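Local coordinates for toll-like receptor 13 (Mus musculus, PDB 4Z0C), which recognises bacterial 23S rRNA as an innate immune receptor and signals through MYD88 and TRAF6 to activate NF-kappa-B, at residues 252-266 and 280-292. Sequence-based numbering, arbitrary orientation.
Sequences RAMDLSNWELRHGHL and KLETLVFQKNVTN. With NAG (2-acetamido-2-deoxy-beta-D-glucopyranose), chain O; NAG (2-acetamido-2-deoxy-beta-D-glucopyranose), chain F.
Asn-258, packed against Lys-288 and Val-290, shows how one leucine-rich repeat is locked to the next. Its CG stands beside its own backbone N (chi1 -69°), which turns the amide toward segment 280-292: ND2 donates to Lys-288 O at 2.9 Å, and also to Gly-264 O within its own turn, while OD1 lies 3.4 Å from Val-290 CG2. Ser-257 OG gives its proton to Asp-255 OD1 and accepts Gln-287 N at 3.0 Å. Upstream, the axes of the parallel strands 253-255 and 283-285 approach to 4.8 Å, Arg-252 O accepts both Glu-282 N and Thr-283 N, and Met-254 and Leu-284 are directed inward, onto Leu-274 and Leu-275 of helix 268-275. On the face bearing Asp-255 and Val-285, the N-acetylglucosamine of chain F donates N2 to Asp-255 OD2 at 2.7 Å. The margins are looser. The Arg-252 and Lys-280 side chains run alongside, pointing the same way, with Arg-252 NH1 held by Asn-250 O; Lys-288 NZ bonds weakly to Trp-259 O. The N-acetylglucosamine of chain O, beside the predicted N-glycosylation site Asn-289, sets O6 above the His-265 ring. Such parallel strands with an inward asparagine bridging successive turns typify the leucine-rich-repeat solenoid of Toll-like receptor ectodomains.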
ATOM      1  N   ARG A 252      12.103 -26.779 -38.842  1.00 34.95           N
ATOM      2  CA  ARG A 252      10.725 -26.649 -38.360  1.00 41.83           C
ATOM      3  C   ARG A 252      10.391 -25.215 -37.916  1.00 39.25           C
ATOM      4  O   ARG A 252       9.228 -24.799 -37.924  1.00 40.23           O
ATOM      5  CB  ARG A 252      10.476 -27.599 -37.186  1.00 47.47           C
ATOM      6  CG  ARG A 252       9.884 -28.946 -37.553  1.00 49.28           C
ATOM      7  CD  ARG A 252      10.958 -29.918 -37.903  1.00 58.84           C
ATOM      8  NE  ARG A 252      10.434 -31.267 -38.095  1.00 71.63           N
ATOM      9  CZ  ARG A 252      11.185 -32.323 -38.402  1.00 78.22           C
ATOM     10  NH1 ARG A 252      12.498 -32.191 -38.567  1.00 73.60           N
ATOM     11  NH2 ARG A 252      10.620 -33.513 -38.548  1.00 88.26           N
ATOM     12  N   ALA A 253      11.415 -24.459 -37.538  1.00 32.28           N
ATOM     13  CA  ALA A 253      11.211 -23.143 -36.957  1.00 38.90           C
ATOM     14  C   ALA A 253      12.335 -22.213 -37.378  1.00 34.19           C
ATOM     15  O   ALA A 253      13.504 -22.616 -37.441  1.00 31.28           O
ATOM     16  CB  ALA A 253      11.113 -23.232 -35.405  1.00 16.36           C
ATOM     17  N   MET A 254      11.973 -20.968 -37.672  1.00 31.66           N
ATOM     18  CA  MET A 254      12.953 -19.962 -38.042  1.00 30.23           C
ATOM     19  C   MET A 254      12.654 -18.653 -37.347  1.00 34.47           C
ATOM     20  O   MET A 254      11.496 -18.311 -37.104  1.00 26.12           O
ATOM     21  CB  MET A 254      12.949 -19.733 -39.556  1.00 39.36           C
ATOM     22  CG  MET A 254      14.189 -19.006 -40.039  1.00 43.32           C
ATOM     23  SD  MET A 254      14.503 -19.247 -41.783  1.00 64.98           S
ATOM     24  CE  MET A 254      16.077 -18.417 -41.940  1.00114.88           C
ATOM     25  N   ASP A 255      13.707 -17.905 -37.051  1.00 37.07           N
ATOM     26  CA  ASP A 255      13.530 -16.600 -36.457  1.00 32.92           C
ATOM     27  C   ASP A 255      14.279 -15.603 -37.323  1.00 23.16           C
ATOM     28  O   ASP A 255      15.504 -15.647 -37.403  1.00 30.02           O
ATOM     29  CB  ASP A 255      14.049 -16.579 -34.998  1.00 32.79           C
ATOM     30  CG  ASP A 255      13.515 -15.377 -34.195  1.00 48.41           C
ATOM     31  OD1 ASP A 255      13.142 -14.348 -34.810  1.00 43.37           O
ATOM     32  OD2 ASP A 255      13.492 -15.446 -32.943  1.00 56.12           O
ATOM     33  N   LEU A 256      13.538 -14.704 -37.962  1.00 26.31           N
ATOM     34  CA  LEU A 256      14.113 -13.706 -38.858  1.00 35.24           C
ATOM     35  C   LEU A 256      13.903 -12.249 -38.403  1.00 42.01           C
ATOM     36  O   LEU A 256      13.922 -11.325 -39.229  1.00 38.53           O
ATOM     37  CB  LEU A 256      13.546 -13.897 -40.276  1.00 36.77           C
ATOM     38  CG  LEU A 256      14.045 -15.123 -41.050  1.00 34.92           C
ATOM     39  CD1 LEU A 256      13.311 -15.266 -42.361  1.00 34.47           C
ATOM     40  CD2 LEU A 256      15.536 -14.992 -41.289  1.00 35.59           C
ATOM     41  N   SER A 257      13.684 -12.041 -37.108  1.00 38.12           N
ATOM     42  CA  SER A 257      13.401 -10.695 -36.581  1.00 34.32           C
ATOM     43  C   SER A 257      14.560  -9.709 -36.746  1.00 30.90           C
ATOM     44  O   SER A 257      15.721 -10.093 -36.732  1.00 38.11           O
ATOM     45  CB  SER A 257      13.050 -10.794 -35.093  1.00 29.72           C
ATOM     46  OG  SER A 257      12.044 -11.773 -34.860  1.00 30.98           O
ATOM     47  N   ASN A 258      14.246  -8.427 -36.867  1.00 25.68           N
ATOM     48  CA  ASN A 258      15.289  -7.403 -36.891  1.00 30.35           C
ATOM     49  C   ASN A 258      15.874  -7.223 -35.496  1.00 38.56           C
ATOM     50  O   ASN A 258      15.261  -7.638 -34.513  1.00 30.84           O
ATOM     51  CB  ASN A 258      14.707  -6.063 -37.339  1.00 31.27           C
ATOM     52  CG  ASN A 258      14.292  -6.063 -38.782  1.00 34.94           C
ATOM     53  OD1 ASN A 258      14.862  -6.783 -39.603  1.00 33.95           O
ATOM     54  ND2 ASN A 258      13.280  -5.259 -39.105  1.00 34.82           N
ATOM     55  N   TRP A 259      17.017  -6.546 -35.399  1.00 40.23           N
ATOM     56  CA  TRP A 259      17.513  -6.130 -34.094  1.00 35.81           C
ATOM     57  C   TRP A 259      16.682  -4.953 -33.584  1.00 42.93           C
ATOM     58  O   TRP A 259      16.176  -4.988 -32.460  1.00 45.13           O
ATOM     59  CB  TRP A 259      18.983  -5.724 -34.149  1.00 34.97           C
ATOM     60  CG  TRP A 259      19.590  -5.585 -32.782  1.00 51.84           C
ATOM     61  CD1 TRP A 259      19.007  -5.043 -31.670  1.00 52.24           C
ATOM     62  CD2 TRP A 259      20.880  -6.052 -32.368  1.00 66.10           C
ATOM     63  NE1 TRP A 259      19.861  -5.121 -30.600  1.00 57.07           N
ATOM     64  CE2 TRP A 259      21.018  -5.738 -30.999  1.00 66.41           C
ATOM     65  CE3 TRP A 259      21.941  -6.697 -33.026  1.00 70.27           C
ATOM     66  CZ2 TRP A 259      22.176  -6.046 -30.272  1.00 68.86           C
ATOM     67  CZ3 TRP A 259      23.089  -6.998 -32.303  1.00 69.77           C
ATOM     68  CH2 TRP A 259      23.198  -6.673 -30.941  1.00 67.26           C
ATOM     69  N   GLU A 260      16.574  -3.916 -34.419  1.00 47.65           N
ATOM     70  CA  GLU A 260      15.801  -2.708 -34.129  1.00 46.72           C
ATOM     71  C   GLU A 260      14.805  -2.383 -35.243  1.00 43.82           C
ATOM     72  O   GLU A 260      14.940  -2.852 -36.372  1.00 48.62           O
ATOM     73  CB  GLU A 260      16.724  -1.504 -33.911  1.00 45.78           C
ATOM     74  CG  GLU A 260      17.563  -1.568 -32.653  1.00 54.56           C
ATOM     75  CD  GLU A 260      16.717  -1.662 -31.389  1.00 66.46           C
ATOM     76  OE1 GLU A 260      15.565  -1.164 -31.405  1.00 75.44           O
ATOM     77  OE2 GLU A 260      17.207  -2.228 -30.380  1.00 58.89           O
ATOM     78  N   LEU A 261      13.802  -1.585 -34.902  1.00 32.41           N
ATOM     79  CA  LEU A 261      12.756  -1.190 -35.828  1.00 31.86           C
ATOM     80  C   LEU A 261      13.341  -0.433 -37.021  1.00 37.08           C
ATOM     81  O   LEU A 261      12.856  -0.575 -38.151  1.00 38.71           O
ATOM     82  CB  LEU A 261      11.702  -0.332 -35.092  1.00 31.23           C
ATOM     83  CG  LEU A 261      11.017  -0.972 -33.873  1.00 36.13           C
ATOM     84  CD1 LEU A 261      10.045  -0.007 -33.158  1.00 32.29           C
ATOM     85  CD2 LEU A 261      10.285  -2.236 -34.264  1.00 35.18           C
ATOM     86  N   ARG A 262      14.379   0.366 -36.756  1.00 43.24           N
ATOM     87  CA  ARG A 262      15.091   1.145 -37.779  1.00 40.72           C
ATOM     88  C   ARG A 262      15.429   0.322 -39.013  1.00 40.68           C
ATOM     89  O   ARG A 262      15.399   0.832 -40.128  1.00 45.47           O
ATOM     90  CB  ARG A 262      16.416   1.683 -37.236  1.00 41.67           C
ATOM     91  CG  ARG A 262      16.333   2.911 -36.380  1.00 56.00           C
ATOM     92  CD  ARG A 262      17.730   3.333 -35.936  1.00 64.94           C
ATOM     93  NE  ARG A 262      18.450   2.216 -35.330  1.00 75.34           N
ATOM     94  CZ  ARG A 262      18.365   1.875 -34.043  1.00 78.71           C
ATOM     95  NH1 ARG A 262      19.055   0.834 -33.582  1.00 73.48           N
ATOM     96  NH2 ARG A 262      17.586   2.568 -33.217  1.00 76.29           N
ATOM     97  N   HIS A 263      15.776  -0.945 -38.804  1.00 40.42           N
ATOM     98  CA  HIS A 263      16.281  -1.767 -39.897  1.00 45.62           C
ATOM     99  C   HIS A 263      15.266  -1.896 -41.044  1.00 49.63           C
ATOM    100  O   HIS A 263      15.636  -2.021 -42.210  1.00 49.57           O
ATOM    101  CB  HIS A 263      16.775  -3.133 -39.407  1.00 39.64           C
ATOM    102  CG  HIS A 263      17.828  -3.727 -40.290  1.00 59.07           C
ATOM    103  ND1 HIS A 263      17.533  -4.545 -41.360  1.00 62.86           N
ATOM    104  CD2 HIS A 263      19.175  -3.588 -40.281  1.00 63.12           C
ATOM    105  CE1 HIS A 263      18.654  -4.897 -41.963  1.00 62.66           C
ATOM    106  NE2 HIS A 263      19.665  -4.329 -41.331  1.00 64.33           N
ATOM    107  N   GLY A 264      13.982  -1.850 -40.712  1.00 52.54           N
ATOM    108  CA  GLY A 264      12.959  -1.775 -41.737  1.00 49.97           C
ATOM    109  C   GLY A 264      12.490  -3.110 -42.270  1.00 39.25           C
ATOM    110  O   GLY A 264      13.017  -4.155 -41.910  1.00 34.73           O
ATOM    111  N   HIS A 265      11.492  -3.059 -43.144  1.00 39.32           N
ATOM    112  CA  HIS A 265      10.852  -4.265 -43.657  1.00 47.43           C
ATOM    113  C   HIS A 265      11.839  -5.141 -44.423  1.00 44.55           C
ATOM    114  O   HIS A 265      12.794  -4.641 -45.020  1.00 43.87           O
ATOM    115  CB  HIS A 265       9.694  -3.899 -44.590  1.00 50.31           C
ATOM    116  CG  HIS A 265       8.686  -2.971 -43.986  1.00 47.90           C
ATOM    117  ND1 HIS A 265       8.670  -2.652 -42.645  1.00 50.42           N
ATOM    118  CD2 HIS A 265       7.667  -2.283 -44.551  1.00 44.92           C
ATOM    119  CE1 HIS A 265       7.678  -1.814 -42.408  1.00 50.90           C
ATOM    120  NE2 HIS A 265       7.052  -1.575 -43.546  1.00 51.65           N
ATOM    121  N   LEU A 266      11.607  -6.449 -44.387  1.00 44.08           N
ATOM    122  CA  LEU A 266      12.366  -7.393 -45.204  1.00 41.84           C
ATOM    123  C   LEU A 266      11.704  -7.482 -46.577  1.00 44.85           C
ATOM    124  O   LEU A 266      10.499  -7.270 -46.700  1.00 53.64           O
ATOM    125  CB  LEU A 266      12.400  -8.775 -44.543  1.00 32.16           C
ATOM    126  CG  LEU A 266      13.201  -8.987 -43.254  1.00 40.21           C
ATOM    127  CD1 LEU A 266      13.147 -10.463 -42.756  1.00 21.33           C
ATOM    128  CD2 LEU A 266      14.649  -8.530 -43.429  1.00 35.32           C
ATOM    129  N   LYS A 280       9.037 -28.460 -44.044  1.00 42.46           N
ATOM    130  CA  LYS A 280       8.747 -28.823 -42.664  1.00 37.21           C
ATOM    131  C   LYS A 280       8.567 -27.574 -41.769  1.00 37.06           C
ATOM    132  O   LYS A 280       8.282 -27.688 -40.586  1.00 43.33           O
ATOM    133  CB  LYS A 280       9.845 -29.729 -42.116  1.00 41.11           C
ATOM    134  CG  LYS A 280       9.879 -31.128 -42.722  1.00 59.29           C
ATOM    135  CD  LYS A 280       8.619 -31.891 -42.371  1.00 75.17           C
ATOM    136  CE  LYS A 280       8.938 -33.168 -41.605  1.00 85.29           C
ATOM    137  NZ  LYS A 280       7.695 -33.836 -41.104  1.00 91.95           N
ATOM    138  N   LEU A 281       8.750 -26.394 -42.344  1.00 35.39           N
ATOM    139  CA  LEU A 281       8.679 -25.155 -41.591  1.00 38.09           C
ATOM    140  C   LEU A 281       7.266 -24.948 -41.047  1.00 35.13           C
ATOM    141  O   LEU A 281       6.305 -24.953 -41.801  1.00 48.79           O
ATOM    142  CB  LEU A 281       9.083 -23.974 -42.470  1.00 34.10           C
ATOM    143  CG  LEU A 281       9.114 -22.638 -41.724  1.00 37.20           C
ATOM    144  CD1 LEU A 281      10.294 -22.564 -40.759  1.00 27.91           C
ATOM    145  CD2 LEU A 281       9.127 -21.461 -42.698  1.00 34.83           C
ATOM    146  N   GLU A 282       7.130 -24.808 -39.738  1.00 31.15           N
ATOM    147  CA  GLU A 282       5.798 -24.557 -39.171  1.00 44.30           C
ATOM    148  C   GLU A 282       5.734 -23.398 -38.162  1.00 31.32           C
ATOM    149  O   GLU A 282       4.655 -22.896 -37.842  1.00 32.80           O
ATOM    150  CB  GLU A 282       5.204 -25.855 -38.620  1.00 43.05           C
ATOM    151  CG  GLU A 282       5.961 -26.479 -37.482  1.00 58.64           C
ATOM    152  CD  GLU A 282       5.599 -27.952 -37.319  1.00 71.95           C
ATOM    153  OE1 GLU A 282       5.144 -28.559 -38.320  1.00 72.77           O
ATOM    154  OE2 GLU A 282       5.765 -28.499 -36.204  1.00 72.62           O
ATOM    155  N   THR A 283       6.901 -22.930 -37.740  1.00 26.35           N
ATOM    156  CA  THR A 283       7.002 -21.815 -36.819  1.00 29.95           C
ATOM    157  C   THR A 283       7.887 -20.733 -37.413  1.00 36.05           C
ATOM    158  O   THR A 283       9.036 -20.990 -37.799  1.00 27.95           O
ATOM    159  CB  THR A 283       7.589 -22.247 -35.470  1.00 29.62           C
ATOM    160  OG1 THR A 283       6.623 -23.018 -34.743  1.00 38.79           O
ATOM    161  CG2 THR A 283       7.991 -21.040 -34.644  1.00 26.62           C
ATOM    162  N   LEU A 284       7.327 -19.527 -37.515  1.00 33.15           N
ATOM    163  CA  LEU A 284       8.072 -18.366 -37.981  1.00 32.39           C
ATOM    164  C   LEU A 284       7.938 -17.208 -36.999  1.00 36.91           C
ATOM    165  O   LEU A 284       6.842 -16.680 -36.781  1.00 37.89           O
ATOM    166  CB  LEU A 284       7.615 -17.947 -39.392  1.00 34.04           C
ATOM    167  CG  LEU A 284       8.307 -16.685 -39.909  1.00 27.96           C
ATOM    168  CD1 LEU A 284       9.804 -16.895 -40.005  1.00 29.23           C
ATOM    169  CD2 LEU A 284       7.730 -16.232 -41.231  1.00 24.06           C
ATOM    170  N   VAL A 285       9.066 -16.826 -36.409  1.00 32.51           N
ATOM    171  CA  VAL A 285       9.130 -15.657 -35.557  1.00 30.81           C
ATOM    172  C   VAL A 285       9.637 -14.470 -36.385  1.00 35.42           C
ATOM    173  O   VAL A 285      10.749 -14.476 -36.917  1.00 38.09           O
ATOM    174  CB  VAL A 285       9.971 -15.936 -34.294  1.00 31.11           C
ATOM    175  CG1 VAL A 285       9.970 -14.728 -33.357  1.00 27.45           C
ATOM    176  CG2 VAL A 285       9.384 -17.140 -33.550  1.00 20.17           C
ATOM    177  N   PHE A 286       8.805 -13.441 -36.471  1.00 33.78           N
ATOM    178  CA  PHE A 286       8.915 -12.427 -37.514  1.00 34.85           C
ATOM    179  C   PHE A 286       8.651 -11.036 -36.914  1.00 33.35           C
ATOM    180  O   PHE A 286       7.612 -10.426 -37.158  1.00 39.09           O
ATOM    181  CB  PHE A 286       7.887 -12.760 -38.604  1.00 38.46           C
ATOM    182  CG  PHE A 286       8.340 -12.450 -40.003  1.00 41.80           C
ATOM    183  CD1 PHE A 286       9.599 -12.832 -40.441  1.00 43.94           C
ATOM    184  CD2 PHE A 286       7.481 -11.810 -40.896  1.00 41.02           C
ATOM    185  CE1 PHE A 286      10.014 -12.553 -41.734  1.00 41.81           C
ATOM    186  CE2 PHE A 286       7.883 -11.532 -42.188  1.00 40.32           C
ATOM    187  CZ  PHE A 286       9.152 -11.905 -42.606  1.00 45.41           C
ATOM    188  N   GLN A 287       9.628 -10.539 -36.155  1.00 29.75           N
ATOM    189  CA  GLN A 287       9.446  -9.400 -35.261  1.00 26.87           C
ATOM    190  C   GLN A 287      10.238  -8.123 -35.533  1.00 29.21           C
ATOM    191  O   GLN A 287      11.271  -8.138 -36.192  1.00 32.86           O
ATOM    192  CB  GLN A 287       9.765  -9.821 -33.826  1.00 20.97           C
ATOM    193  CG  GLN A 287       8.867 -10.881 -33.268  1.00 34.86           C
ATOM    194  CD  GLN A 287       9.122 -11.071 -31.788  1.00 49.73           C
ATOM    195  OE1 GLN A 287      10.186 -10.702 -31.285  1.00 56.46           O
ATOM    196  NE2 GLN A 287       8.127 -11.584 -31.070  1.00 43.15           N
ATOM    197  N   LYS A 288       9.742  -7.024 -34.959  1.00 27.24           N
ATOM    198  CA  LYS A 288      10.438  -5.737 -34.948  1.00 29.19           C
ATOM    199  C   LYS A 288      10.480  -5.034 -36.307  1.00 30.93           C
ATOM    200  O   LYS A 288      11.546  -4.733 -36.840  1.00 35.61           O
ATOM    201  CB  LYS A 288      11.832  -5.824 -34.288  1.00 30.32           C
ATOM    202  CG  LYS A 288      11.766  -6.043 -32.774  1.00 41.99           C
ATOM    203  CD  LYS A 288      13.141  -5.949 -32.103  1.00 55.53           C
ATOM    204  CE  LYS A 288      13.148  -6.606 -30.717  1.00 59.89           C
ATOM    205  NZ  LYS A 288      14.510  -6.667 -30.095  1.00 61.81           N
ATOM    206  N   ASN A 289       9.295  -4.765 -36.842  1.00 30.34           N
ATOM    207  CA  ASN A 289       9.164  -3.890 -37.996  1.00 36.99           C
ATOM    208  C   ASN A 289       9.756  -4.542 -39.229  1.00 38.79           C
ATOM    209  O   ASN A 289      10.440  -3.926 -40.051  1.00 30.96           O
ATOM    210  CB  ASN A 289       9.831  -2.551 -37.701  1.00 37.80           C
ATOM    211  CG  ASN A 289       9.597  -1.535 -38.763  1.00 37.20           C
ATOM    212  OD1 ASN A 289       8.523  -1.467 -39.371  1.00 30.33           O
ATOM    213  ND2 ASN A 289      10.634  -0.750 -39.032  1.00 38.86           N
ATOM    214  N   VAL A 290       9.446  -5.817 -39.348  1.00 38.86           N
ATOM    215  CA  VAL A 290       9.992  -6.632 -40.399  1.00 41.96           C
ATOM    216  C   VAL A 290       8.986  -6.663 -41.575  1.00 38.36           C
ATOM    217  O   VAL A 290       9.354  -6.913 -42.712  1.00 41.87           O
ATOM    218  CB  VAL A 290      10.353  -8.023 -39.797  1.00 39.24           C
ATOM    219  CG1 VAL A 290       9.585  -9.141 -40.454  1.00 41.84           C
ATOM    220  CG2 VAL A 290      11.842  -8.256 -39.883  1.00 33.58           C
ATOM    221  N   THR A 291       7.729  -6.333 -41.300  1.00 38.33           N
ATOM    222  CA  THR A 291       6.679  -6.383 -42.315  1.00 39.17           C
ATOM    223  C   THR A 291       5.512  -5.432 -42.015  1.00 38.04           C
ATOM    224  O   THR A 291       5.440  -4.842 -40.946  1.00 51.93           O
ATOM    225  CB  THR A 291       6.107  -7.810 -42.446  1.00 40.51           C
ATOM    226  OG1 THR A 291       5.246  -7.892 -43.592  1.00 44.02           O
ATOM    227  CG2 THR A 291       5.297  -8.161 -41.211  1.00 41.16           C
ATOM    228  N   ASN A 292       4.621  -5.264 -42.986  1.00 32.29           N
ATOM    229  CA  ASN A 292       3.336  -4.624 -42.761  1.00 24.63           C
ATOM    230  C   ASN A 292       2.187  -5.563 -43.124  1.00 26.34           C
ATOM    231  O   ASN A 292       2.425  -6.738 -43.371  1.00 32.70           O
ATOM    232  CB  ASN A 292       3.218  -3.245 -43.443  1.00 27.31           C
ATOM    233  CG  ASN A 292       3.413  -3.281 -44.965  1.00 38.29           C
ATOM    234  OD1 ASN A 292       3.259  -4.316 -45.636  1.00 39.08           O
ATOM    235  ND2 ASN A 292       3.716  -2.109 -45.521  1.00 33.70           N
TER
HETATM  236  C1  NAG O 909       9.174   1.133 -40.717  1.00 61.66           C
HETATM  237  C2  NAG O 909      10.043   2.073 -39.911  1.00 58.39           C
HETATM  238  C3  NAG O 909      10.152   3.316 -40.775  1.00 56.18           C
HETATM  239  C4  NAG O 909      10.767   2.929 -42.137  1.00 56.45           C
HETATM  240  C5  NAG O 909      10.303   1.551 -42.673  1.00 60.57           C
HETATM  241  C6  NAG O 909      11.301   0.911 -43.633  1.00 54.66           C
HETATM  242  C7  NAG O 909      10.199   2.399 -37.498  1.00 34.90           C
HETATM  243  C8  NAG O 909       9.453   2.392 -36.204  1.00 41.18           C
HETATM  244  N2  NAG O 909       9.466   2.286 -38.596  1.00 49.31           N
HETATM  245  O3  NAG O 909      10.915   4.285 -40.091  1.00 51.52           O
HETATM  246  O4  NAG O 909      10.451   3.931 -43.090  1.00 58.02           O
HETATM  247  O5  NAG O 909      10.051   0.588 -41.661  1.00 61.22           O
HETATM  248  O6  NAG O 909      10.810  -0.359 -44.004  1.00 45.33           O
HETATM  249  O7  NAG O 909      11.417   2.525 -37.501  1.00 34.36           O
HETATM  250  C1  NAG F   1      16.022 -16.413 -30.823  1.00 36.10           C
HETATM  251  C2  NAG F   1      14.764 -16.854 -30.087  1.00 30.01           C
HETATM  252  C3  NAG F   1      14.167 -15.721 -29.250  1.00 29.17           C
HETATM  253  C4  NAG F   1      15.255 -15.078 -28.409  1.00 36.47           C
HETATM  254  C5  NAG F   1      16.303 -14.577 -29.396  1.00 41.21           C
HETATM  255  C6  NAG F   1      17.369 -13.687 -28.785  1.00 45.67           C
HETATM  256  C7  NAG F   1      13.308 -18.534 -30.928  1.00 30.47           C
HETATM  257  C8  NAG F   1      12.225 -18.963 -31.873  1.00 19.83           C
HETATM  258  N2  NAG F   1      13.801 -17.313 -31.065  1.00 30.96           N
HETATM  259  O3  NAG F   1      13.117 -16.195 -28.444  1.00 24.55           O
HETATM  260  O4  NAG F   1      14.712 -14.060 -27.605  1.00 43.41           O
HETATM  261  O5  NAG F   1      16.892 -15.734 -29.935  1.00 38.76           O
HETATM  262  O6  NAG F   1      17.698 -14.242 -27.534  1.00 56.93           O
HETATM  263  O7  NAG F   1      13.724 -19.277 -30.043  1.00 31.99           O